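Local atomic coordinates of adenosine monophosphate-protein transferase (Pyrococcus horikoshii, PDB entry 2D16), a protein that is of unknown function but is probably an adenosine-specific kinase or a transferase of adenosine monophosphate to protein. Residues K72-I77 and V82-M87; I7-P12 and V17-G22; G46-E51 and Q55-T60. One frame throughout, in Å; residues are numbered along the deposited sequence.

In the fold
The three contacts all involve one antiparallel sheet, in which strand 82-88 lies between strands 44-51 and 16-22, with 56-61 outermost beyond 44-51. Along the chain interaction 2 comes first, then interaction 3, then interaction 1, each closed before the next opens. Interaction 1, where helix 64-77 packs on strand 82-88, has its centre about 5 Å from that of interaction 2 and about 7 Å from that of interaction 3; the latter two centres lie about 12 Å apart. The K72-E10 salt bridge ties interactions 1 and 2, and backbone bonds of V84 and L86 to A48 and G46 tie interactions 1 and 3, so the helix and the loop after strand 3-8 pack on the sheet of which the hairpin is the edge.

Interaction 1: residues K72-I77 and V82-M87; sequences KNAVKI and VFVILM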
loop_
_atom_site.group_PDB
_atom_site.type_symbol
_atom_site.label_atom_id
_atom_site.label_comp_id
_atom_site.label_asym_id
_atom_site.label_seq_id
_atom_site.Cartn_x
_atom_site.Cartn_y
_atom_site.Cartn_z
ATOM N N LYS A 72 -19.667 45.299 -28.058
ATOM C CA LYS A 72 -20.250 46.629 -27.967
ATOM C C LYS A 72 -19.237 47.621 -27.395
ATOM O O LYS A 72 -19.104 48.737 -27.896
ATOM C CB LYS A 72 -21.498 46.595 -27.084
ATOM C CG LYS A 72 -22.258 47.910 -27.022
ATOM C CD LYS A 72 -23.481 47.779 -26.119
ATOM C CE LYS A 72 -24.268 49.079 -26.047
ATOM N NZ LYS A 72 -25.444 48.973 -25.134
ATOM N N ASN A 73 -18.528 47.211 -26.347
ATOM C CA ASN A 73 -17.522 48.073 -25.723
ATOM C C ASN A 73 -16.340 48.287 -26.666
ATOM O O ASN A 73 -15.831 49.401 -26.800
ATOM C CB ASN A 73 -17.004 47.455 -24.418
ATOM C CG ASN A 73 -17.945 47.677 -23.242
ATOM O OD1 ASN A 73 -18.183 48.812 -22.819
ATOM N ND2 ASN A 73 -18.489 46.594 -22.715
ATOM N N ALA A 74 -15.907 47.213 -27.315
ATOM C CA ALA A 74 -14.779 47.287 -28.237
ATOM C C ALA A 74 -15.030 48.198 -29.437
ATOM O O ALA A 74 -14.160 48.986 -29.806
ATOM C CB ALA A 74 -14.406 45.889 -28.716
ATOM N N VAL A 75 -16.206 48.100 -30.052
ATOM C CA VAL A 75 -16.492 48.934 -31.217
ATOM C C VAL A 75 -16.635 50.407 -30.821
ATOM O O VAL A 75 -16.333 51.303 -31.613
ATOM C CB VAL A 75 -17.767 48.446 -31.977
ATOM C CG1 VAL A 75 -19.020 48.841 -31.237
ATOM C CG2 VAL A 75 -17.767 49.007 -33.392
ATOM N N LYS A 76 -17.080 50.651 -29.591
ATOM C CA LYS A 76 -17.225 52.015 -29.108
ATOM C C LYS A 76 -15.824 52.593 -28.926
ATOM O O LYS A 76 -15.554 53.719 -29.331
ATOM C CB LYS A 76 -17.986 52.045 -27.781
ATOM C CG LYS A 76 -18.295 53.454 -27.290
ATOM C CD LYS A 76 -19.048 54.253 -28.352
ATOM C CE LYS A 76 -19.283 55.691 -27.913
ATOM N NZ LYS A 76 -20.063 55.760 -26.645
ATOM N N ILE A 77 -14.932 51.812 -28.324
ATOM C CA ILE A 77 -13.555 52.254 -28.129
ATOM C C ILE A 77 -12.958 52.487 -29.517
ATOM O O ILE A 77 -12.244 53.464 -29.744
ATOM C CB ILE A 77 -12.742 51.192 -27.357
ATOM C CG1 ILE A 77 -13.224 51.152 -25.901
ATOM C CG2 ILE A 77 -11.250 51.500 -27.443
ATOM C CD1 ILE A 77 -12.661 50.005 -25.088
ATOM N N VAL A 82 -7.022 47.084 -30.387
ATOM C CA VAL A 82 -7.368 47.055 -28.973
ATOM C C VAL A 82 -8.288 45.856 -28.766
ATOM O O VAL A 82 -9.115 45.543 -29.628
ATOM C CB VAL A 82 -8.120 48.343 -28.545
ATOM C CG1 VAL A 82 -8.776 48.144 -27.180
ATOM C CG2 VAL A 82 -7.153 49.519 -28.493
ATOM N N PHE A 83 -8.131 45.161 -27.646
ATOM C CA PHE A 83 -9.005 44.036 -27.367
ATOM C C PHE A 83 -9.661 44.228 -26.010
ATOM O O PHE A 83 -9.085 44.838 -25.101
ATOM C CB PHE A 83 -8.251 42.690 -27.452
ATOM C CG PHE A 83 -7.135 42.519 -26.448
ATOM C CD1 PHE A 83 -7.393 42.035 -25.167
ATOM C CD2 PHE A 83 -5.817 42.786 -26.809
ATOM C CE1 PHE A 83 -6.353 41.811 -24.257
ATOM C CE2 PHE A 83 -4.767 42.567 -25.908
ATOM C CZ PHE A 83 -5.036 42.076 -24.629
ATOM N N VAL A 84 -10.892 43.742 -25.903
ATOM C CA VAL A 84 -11.665 43.854 -24.677
ATOM C C VAL A 84 -12.145 42.485 -24.224
ATOM O O VAL A 84 -12.715 41.724 -25.008
ATOM C CB VAL A 84 -12.916 44.750 -24.873
ATOM C CG1 VAL A 84 -13.738 44.780 -23.584
ATOM C CG2 VAL A 84 -12.503 46.157 -25.280
ATOM N N ILE A 85 -11.918 42.181 -22.951
ATOM C CA ILE A 85 -12.344 40.915 -22.381
ATOM C C ILE A 85 -13.288 41.173 -21.214
ATOM O O ILE A 85 -13.011 42.014 -20.366
ATOM C CB ILE A 85 -11.154 40.097 -21.827
ATOM C CG1 ILE A 85 -10.144 39.811 -22.941
ATOM C CG2 ILE A 85 -11.662 38.794 -21.213
ATOM C CD1 ILE A 85 -8.832 39.246 -22.430
ATOM N N LEU A 86 -14.409 40.462 -21.197
ATOM C CA LEU A 86 -15.367 40.560 -20.101
ATOM C C LEU A 86 -15.533 39.119 -19.649
ATOM O O LEU A 86 -15.885 38.253 -20.446
ATOM C CB LEU A 86 -16.706 41.142 -20.574
ATOM C CG LEU A 86 -16.704 42.633 -20.928
ATOM C CD1 LEU A 86 -18.077 43.044 -21.434
ATOM C CD2 LEU A 86 -16.325 43.453 -19.700
ATOM N N MET A 87 -15.262 38.855 -18.377
ATOM C CA MET A 87 -15.339 37.491 -17.876
ATOM C C MET A 87 -15.927 37.361 -16.478
ATOM O O MET A 87 -16.047 38.335 -15.733
ATOM C CB MET A 87 -13.937 36.878 -17.857
ATOM C CG MET A 87 -13.023 37.551 -16.826
ATOM S SD MET A 87 -11.342 36.883 -16.763
ATOM C CE MET A 87 -10.803 37.474 -15.157
#
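A74 and V84 meet where the last turns of helix 64-77 pack along strand 82-88, a helix-on-sheet packing within an alpha+beta fold. The two short segments run nearly antiparallel, at 154°, with axes 8.0 Å apart at their closest, a spacing consistent with the small side chain of A74 at the nearest point. No hydrogen bond crosses between them; the contact is almost wholly apolar. CG2 of V84 sits against A74, 3.9 Å from its CB, and also takes CD1 of I77 at 3.9 Å, so one methyl fills the angle between two helix residues a turn apart. I77 reaches along the strand with its other branch as well: CG2, anti to the backbone N, crosses V82 at about a right angle, 4.2 Å from its CG1. Every touching residue is buried, and V82 and V84 also lean on I19 of strand 16-22. The polar side chain at this interface, N73, has its OD1 occupied by the backbone N of E10, which ties the helix to the loop after strand 3-8. Its CG stands beside the backbone N (chi1 -80°), turning the amide toward L86, where ND2 rests 3.8 Å from CD1 of L86.

Interaction 2: residues I7-P12 and V17-G22; sequences IDIEKP and VIIGQG
The loop leaving strand 3-8 passes over the start of strand 16-22, joining the three-stranded sheet to the five-stranded one, and I9, K11 and V17 meet there. No hydrogen bond links the two segments, and the nearest CA atoms, of K11 and V17, are 7.9 Å apart; the contact is carried by side chains. V17 meets two neighbours and gives each a different methyl. Its CG2 meets CG2 of I9 at 4.1 Å, the two side chains meeting at a slant. Its CG1 instead receives the aliphatic part of K11: CE lies 3.8 Å from CG1 of V17, and CD of K11 4.0 Å from CB of V17. K11 comes across V17 at about a right angle, its chain extended as far as CE and bending only at the last torsion (chi4 60°), so that the methylenes cover V17 while the ammonium turns off to the backbone O of N114. Further along the strand, CD1 of I9 approaches CD1 of I19 more loosely, at 4.3 Å. F116 packs on both I9 and V17, and L86 of strand 82-88 lies against V17, adding to an apolar cluster around the crossing. With K11 laying its methylenes on V17 and sending its charged end to a backbone carbonyl, the contact is the apolar packing expected where one antiparallel sheet lies against another.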
loop_
_atom_site.group_PDB
_atom_site.type_symbol
_atom_site.label_atom_id
_atom_site.label_comp_id
_atom_site.label_asym_id
_atom_site.label_seq_id
_atom_site.Cartn_x
_atom_site.Cartn_y
_atom_site.Cartn_z
ATOM N N ILE A 7 -15.010 56.941 -22.254
ATOM C CA ILE A 7 -15.956 55.872 -22.522
ATOM C C ILE A 7 -16.174 55.040 -21.267
ATOM O O ILE A 7 -15.226 54.526 -20.676
ATOM C CB ILE A 7 -15.443 54.949 -23.651
ATOM C CG1 ILE A 7 -15.310 55.750 -24.951
ATOM C CG2 ILE A 7 -16.393 53.774 -23.842
ATOM C CD1 ILE A 7 -14.662 54.983 -26.079
ATOM N N ASP A 8 -17.429 54.929 -20.850
ATOM C CA ASP A 8 -17.762 54.139 -19.677
ATOM C C ASP A 8 -17.955 52.702 -20.139
ATOM O O ASP A 8 -18.752 52.440 -21.044
ATOM C CB ASP A 8 -19.058 54.648 -19.032
ATOM C CG ASP A 8 -18.876 55.975 -18.321
ATOM O OD1 ASP A 8 -18.146 56.015 -17.308
ATOM O OD2 ASP A 8 -19.466 56.977 -18.771
ATOM N N ILE A 9 -17.212 51.777 -19.539
ATOM C CA ILE A 9 -17.336 50.372 -19.894
ATOM C C ILE A 9 -18.676 49.863 -19.378
ATOM O O ILE A 9 -18.997 50.033 -18.201
ATOM C CB ILE A 9 -16.208 49.523 -19.263
ATOM C CG1 ILE A 9 -14.862 49.884 -19.898
ATOM C CG2 ILE A 9 -16.518 48.036 -19.435
ATOM C CD1 ILE A 9 -14.789 49.598 -21.389
ATOM N N GLU A 10 -19.457 49.259 -20.268
ATOM C CA GLU A 10 -20.757 48.713 -19.895
ATOM C C GLU A 10 -20.571 47.248 -19.519
ATOM O O GLU A 10 -20.160 46.435 -20.347
ATOM C CB GLU A 10 -21.745 48.810 -21.064
ATOM C CG GLU A 10 -23.183 48.474 -20.668
ATOM C CD GLU A 10 -24.116 48.331 -21.856
ATOM O OE1 GLU A 10 -23.957 49.081 -22.843
ATOM O OE2 GLU A 10 -25.022 47.471 -21.796
ATOM N N LYS A 11 -20.865 46.916 -18.268
ATOM C CA LYS A 11 -20.723 45.546 -17.800
ATOM C C LYS A 11 -21.561 45.318 -16.553
ATOM O O LYS A 11 -21.747 46.225 -15.747
ATOM C CB LYS A 11 -19.254 45.240 -17.489
ATOM C CG LYS A 11 -18.630 46.166 -16.451
ATOM C CD LYS A 11 -17.192 45.770 -16.153
ATOM C CE LYS A 11 -16.482 46.809 -15.292
ATOM N NZ LYS A 11 -17.144 47.028 -13.974
ATOM N N PRO A 12 -22.092 44.102 -16.388
ATOM C CA PRO A 12 -22.902 43.829 -15.201
ATOM C C PRO A 12 -22.035 43.717 -13.946
ATOM O O PRO A 12 -20.820 43.509 -14.028
ATOM C CB PRO A 12 -23.610 42.524 -15.559
ATOM C CG PRO A 12 -23.452 42.306 -17.020
ATOM C CD PRO A 12 -22.135 42.971 -17.330
ATOM N N VAL A 17 -13.356 43.185 -16.248
ATOM C CA VAL A 17 -13.003 43.675 -17.572
ATOM C C VAL A 17 -11.487 43.803 -17.692
ATOM O O VAL A 17 -10.807 44.177 -16.735
ATOM C CB VAL A 17 -13.648 45.056 -17.879
ATOM C CG1 VAL A 17 -13.135 46.114 -16.911
ATOM C CG2 VAL A 17 -13.342 45.466 -19.320
ATOM N N ILE A 18 -10.968 43.457 -18.865
ATOM C CA ILE A 18 -9.543 43.560 -19.146
ATOM C C ILE A 18 -9.432 44.205 -20.524
ATOM O O ILE A 18 -10.046 43.738 -21.483
ATOM C CB ILE A 18 -8.854 42.175 -19.187
ATOM C CG1 ILE A 18 -9.085 41.428 -17.872
ATOM C CG2 ILE A 18 -7.357 42.356 -19.423
ATOM C CD1 ILE A 18 -8.538 40.010 -17.865
ATOM N N ILE A 19 -8.669 45.288 -20.620
ATOM C CA ILE A 19 -8.496 45.982 -21.890
ATOM C C ILE A 19 -7.017 45.907 -22.253
ATOM O O ILE A 19 -6.161 46.147 -21.406
ATOM C CB ILE A 19 -8.889 47.476 -21.791
ATOM C CG1 ILE A 19 -10.264 47.630 -21.132
ATOM C CG2 ILE A 19 -8.882 48.105 -23.177
ATOM C CD1 ILE A 19 -11.400 47.013 -21.911
ATOM N N GLY A 20 -6.719 45.587 -23.507
ATOM C CA GLY A 20 -5.329 45.491 -23.910
ATOM C C GLY A 20 -5.068 45.930 -25.334
ATOM O O GLY A 20 -5.993 46.268 -26.076
ATOM N N GLN A 21 -3.794 45.935 -25.708
ATOM C CA GLN A 21 -3.375 46.321 -27.051
ATOM C C GLN A 21 -2.657 45.115 -27.647
ATOM O O GLN A 21 -1.708 44.585 -27.053
ATOM C CB GLN A 21 -2.430 47.527 -26.989
ATOM C CG GLN A 21 -1.996 48.060 -28.366
ATOM C CD GLN A 21 -3.083 48.864 -29.078
ATOM O OE1 GLN A 21 -3.910 49.513 -28.431
ATOM N NE2 GLN A 21 -3.098 48.810 -30.405
ATOM N N GLY A 22 -3.121 44.672 -28.814
ATOM C CA GLY A 22 -2.520 43.515 -29.450
ATOM C C GLY A 22 -2.136 43.704 -30.904
ATOM O O GLY A 22 -1.840 44.813 -31.346
#

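Interaction 3: residues G46-E51 and Q55-T60; sequences GIAMNE and QLTRYT
OE1 of E51 is gripped by two nitrogens of R58, NE and NH2, each at 2.8 Å, in a side-on salt bridge across the hairpin of strands 44-51 and 56-61. Both bonds lie in the guanidinium plane, and the carboxylate is turned 38° from it; NH2 uses the syn lone pair of OE1, while NE meets that oxygen nearly along its C-O axis. The chain of R58 bends at chi2 (-65°), bringing its guanidinium to E51, whose own chain is extended beyond CG. L56 CD1 lies 3.7 Å above one face of the guanidinium plane, offset toward its rim. A leucine in place of R58 would probably leave the E51 carboxylate without its charged mate and L56 CD1 without the flat group beneath it.

On the opposite face of the hairpin, OG1 of T57 donates to OD1 of N50 at 2.7 Å, from 30° out of the amide carbonyl plane. ND2 of N50 is taken by the backbone O of A74 and A79, so the amide is held at both ends and its rotation fixed. CB of A48 sits 3.9 Å from CG2 of T57.

Between these faces runs an antiparallel ladder: I47 pairs with T60, M49 with R58 and E51 with L56, each by two backbone bonds. Q55 and L56 both face E51, a G1 beta bulge at the turn end. At the far end, OG1 of T60 bonds to D162 O of the second subunit. Polar links on both faces thus reinforce the ladder, and two N-H donors on OE1, from a cationic group, would be expected to favour a charged carboxylate.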
loop_
_atom_site.group_PDB
_atom_site.type_symbol
_atom_site.label_atom_id
_atom_site.label_comp_id
_atom_site.label_asym_id
_atom_site.label_seq_id
_atom_site.Cartn_x
_atom_site.Cartn_y
_atom_site.Cartn_z
ATOM N N GLY A 46 -16.274 36.828 -22.887
ATOM C CA GLY A 46 -16.475 37.357 -24.215
ATOM C C GLY A 46 -15.218 38.158 -24.506
ATOM O O GLY A 46 -14.682 38.814 -23.609
ATOM N N ILE A 47 -14.712 38.072 -25.731
ATOM C CA ILE A 47 -13.536 38.844 -26.111
ATOM C C ILE A 47 -13.781 39.436 -27.494
ATOM O O ILE A 47 -14.303 38.765 -28.390
ATOM C CB ILE A 47 -12.235 37.984 -26.125
ATOM C CG1 ILE A 47 -11.042 38.861 -26.532
ATOM C CG2 ILE A 47 -12.371 36.802 -27.079
ATOM C CD1 ILE A 47 -9.701 38.138 -26.504
ATOM N N ALA A 48 -13.442 40.710 -27.646
ATOM C CA ALA A 48 -13.605 41.405 -28.913
ATOM C C ALA A 48 -12.306 42.143 -29.207
ATOM O O ALA A 48 -11.628 42.609 -28.292
ATOM C CB ALA A 48 -14.766 42.384 -28.832
ATOM N N MET A 49 -11.958 42.241 -30.482
ATOM C CA MET A 49 -10.726 42.905 -30.872
ATOM C C MET A 49 -10.944 43.634 -32.186
ATOM O O MET A 49 -11.560 43.096 -33.111
ATOM C CB MET A 49 -9.610 41.872 -31.008
ATOM C CG MET A 49 -8.226 42.463 -31.177
ATOM S SD MET A 49 -6.978 41.190 -30.929
ATOM C CE MET A 49 -5.458 42.158 -31.175
ATOM N N ASN A 50 -10.437 44.859 -32.261
ATOM C CA ASN A 50 -10.611 45.684 -33.449
ATOM C C ASN A 50 -9.570 45.487 -34.537
ATOM O O ASN A 50 -8.368 45.481 -34.277
ATOM C CB ASN A 50 -10.656 47.163 -33.056
ATOM C CG ASN A 50 -11.760 47.463 -32.068
ATOM O OD1 ASN A 50 -12.834 46.870 -32.131
ATOM N ND2 ASN A 50 -11.504 48.393 -31.149
ATOM N N GLU A 51 -10.054 45.325 -35.764
ATOM C CA GLU A 51 -9.193 45.152 -36.925
ATOM C C GLU A 51 -9.303 46.442 -37.741
ATOM O O GLU A 51 -10.381 46.793 -38.224
ATOM C CB GLU A 51 -9.655 43.949 -37.750
ATOM C CG GLU A 51 -8.732 43.615 -38.904
ATOM C CD GLU A 51 -9.256 42.482 -39.759
ATOM O OE1 GLU A 51 -10.437 42.109 -39.596
ATOM O OE2 GLU A 51 -8.489 41.974 -40.603
ATOM N N GLN A 55 -11.933 47.912 -40.612
ATOM C CA GLN A 55 -12.641 48.662 -39.582
ATOM C C GLN A 55 -13.760 47.822 -38.967
ATOM O O GLN A 55 -14.899 48.272 -38.824
ATOM C CB GLN A 55 -13.189 49.963 -40.177
ATOM C CG GLN A 55 -12.078 50.938 -40.553
ATOM C CD GLN A 55 -12.583 52.207 -41.208
ATOM O OE1 GLN A 55 -12.943 52.212 -42.385
ATOM N NE2 GLN A 55 -12.613 53.293 -40.444
ATOM N N LEU A 56 -13.411 46.594 -38.594
ATOM C CA LEU A 56 -14.361 45.664 -37.997
ATOM C C LEU A 56 -13.965 45.205 -36.602
ATOM O O LEU A 56 -12.785 44.990 -36.319
ATOM C CB LEU A 56 -14.496 44.416 -38.868
ATOM C CG LEU A 56 -15.232 44.485 -40.205
ATOM C CD1 LEU A 56 -15.061 43.155 -40.924
ATOM C CD2 LEU A 56 -16.706 44.783 -39.972
ATOM N N THR A 57 -14.962 45.049 -35.739
ATOM C CA THR A 57 -14.729 44.548 -34.391
ATOM C C THR A 57 -15.026 43.053 -34.442
ATOM O O THR A 57 -16.158 42.644 -34.707
ATOM C CB THR A 57 -15.659 45.220 -33.357
ATOM O OG1 THR A 57 -15.300 46.602 -33.222
ATOM C CG2 THR A 57 -15.540 44.533 -31.996
ATOM N N ARG A 58 -13.998 42.242 -34.214
ATOM C CA ARG A 58 -14.134 40.790 -34.229
ATOM C C ARG A 58 -14.428 40.334 -32.809
ATOM O O ARG A 58 -14.060 41.014 -31.853
ATOM C CB ARG A 58 -12.831 40.139 -34.697
ATOM C CG ARG A 58 -12.285 40.691 -35.997
ATOM C CD ARG A 58 -13.228 40.403 -37.148
ATOM N NE ARG A 58 -12.601 40.684 -38.433
ATOM C CZ ARG A 58 -13.046 40.207 -39.592
ATOM N NH1 ARG A 58 -14.119 39.430 -39.618
ATOM N NH2 ARG A 58 -12.407 40.492 -40.718
ATOM N N TYR A 59 -15.075 39.183 -32.663
ATOM C CA TYR A 59 -15.381 38.694 -31.330
ATOM C C TYR A 59 -15.650 37.197 -31.269
ATOM O O TYR A 59 -15.925 36.549 -32.281
ATOM C CB TYR A 59 -16.588 39.446 -30.764
ATOM C CG TYR A 59 -17.906 39.020 -31.374
ATOM C CD1 TYR A 59 -18.636 37.962 -30.832
ATOM C CD2 TYR A 59 -18.410 39.658 -32.507
ATOM C CE1 TYR A 59 -19.839 37.547 -31.405
ATOM C CE2 TYR A 59 -19.610 39.254 -33.088
ATOM C CZ TYR A 59 -20.318 38.197 -32.530
ATOM O OH TYR A 59 -21.504 37.790 -33.099
ATOM N N THR A 60 -15.578 36.587 -30.116
ATOM C CA THR A 60 -15.830 35.191 -29.795
ATOM C C THR A 60 -15.791 35.060 -28.277
ATOM O O THR A 60 -15.830 36.065 -27.562
ATOM C CB THR A 60 -14.781 34.249 -30.433
ATOM O OG1 THR A 60 -15.131 32.886 -30.160
ATOM C CG2 THR A 60 -13.393 34.530 -29.881
#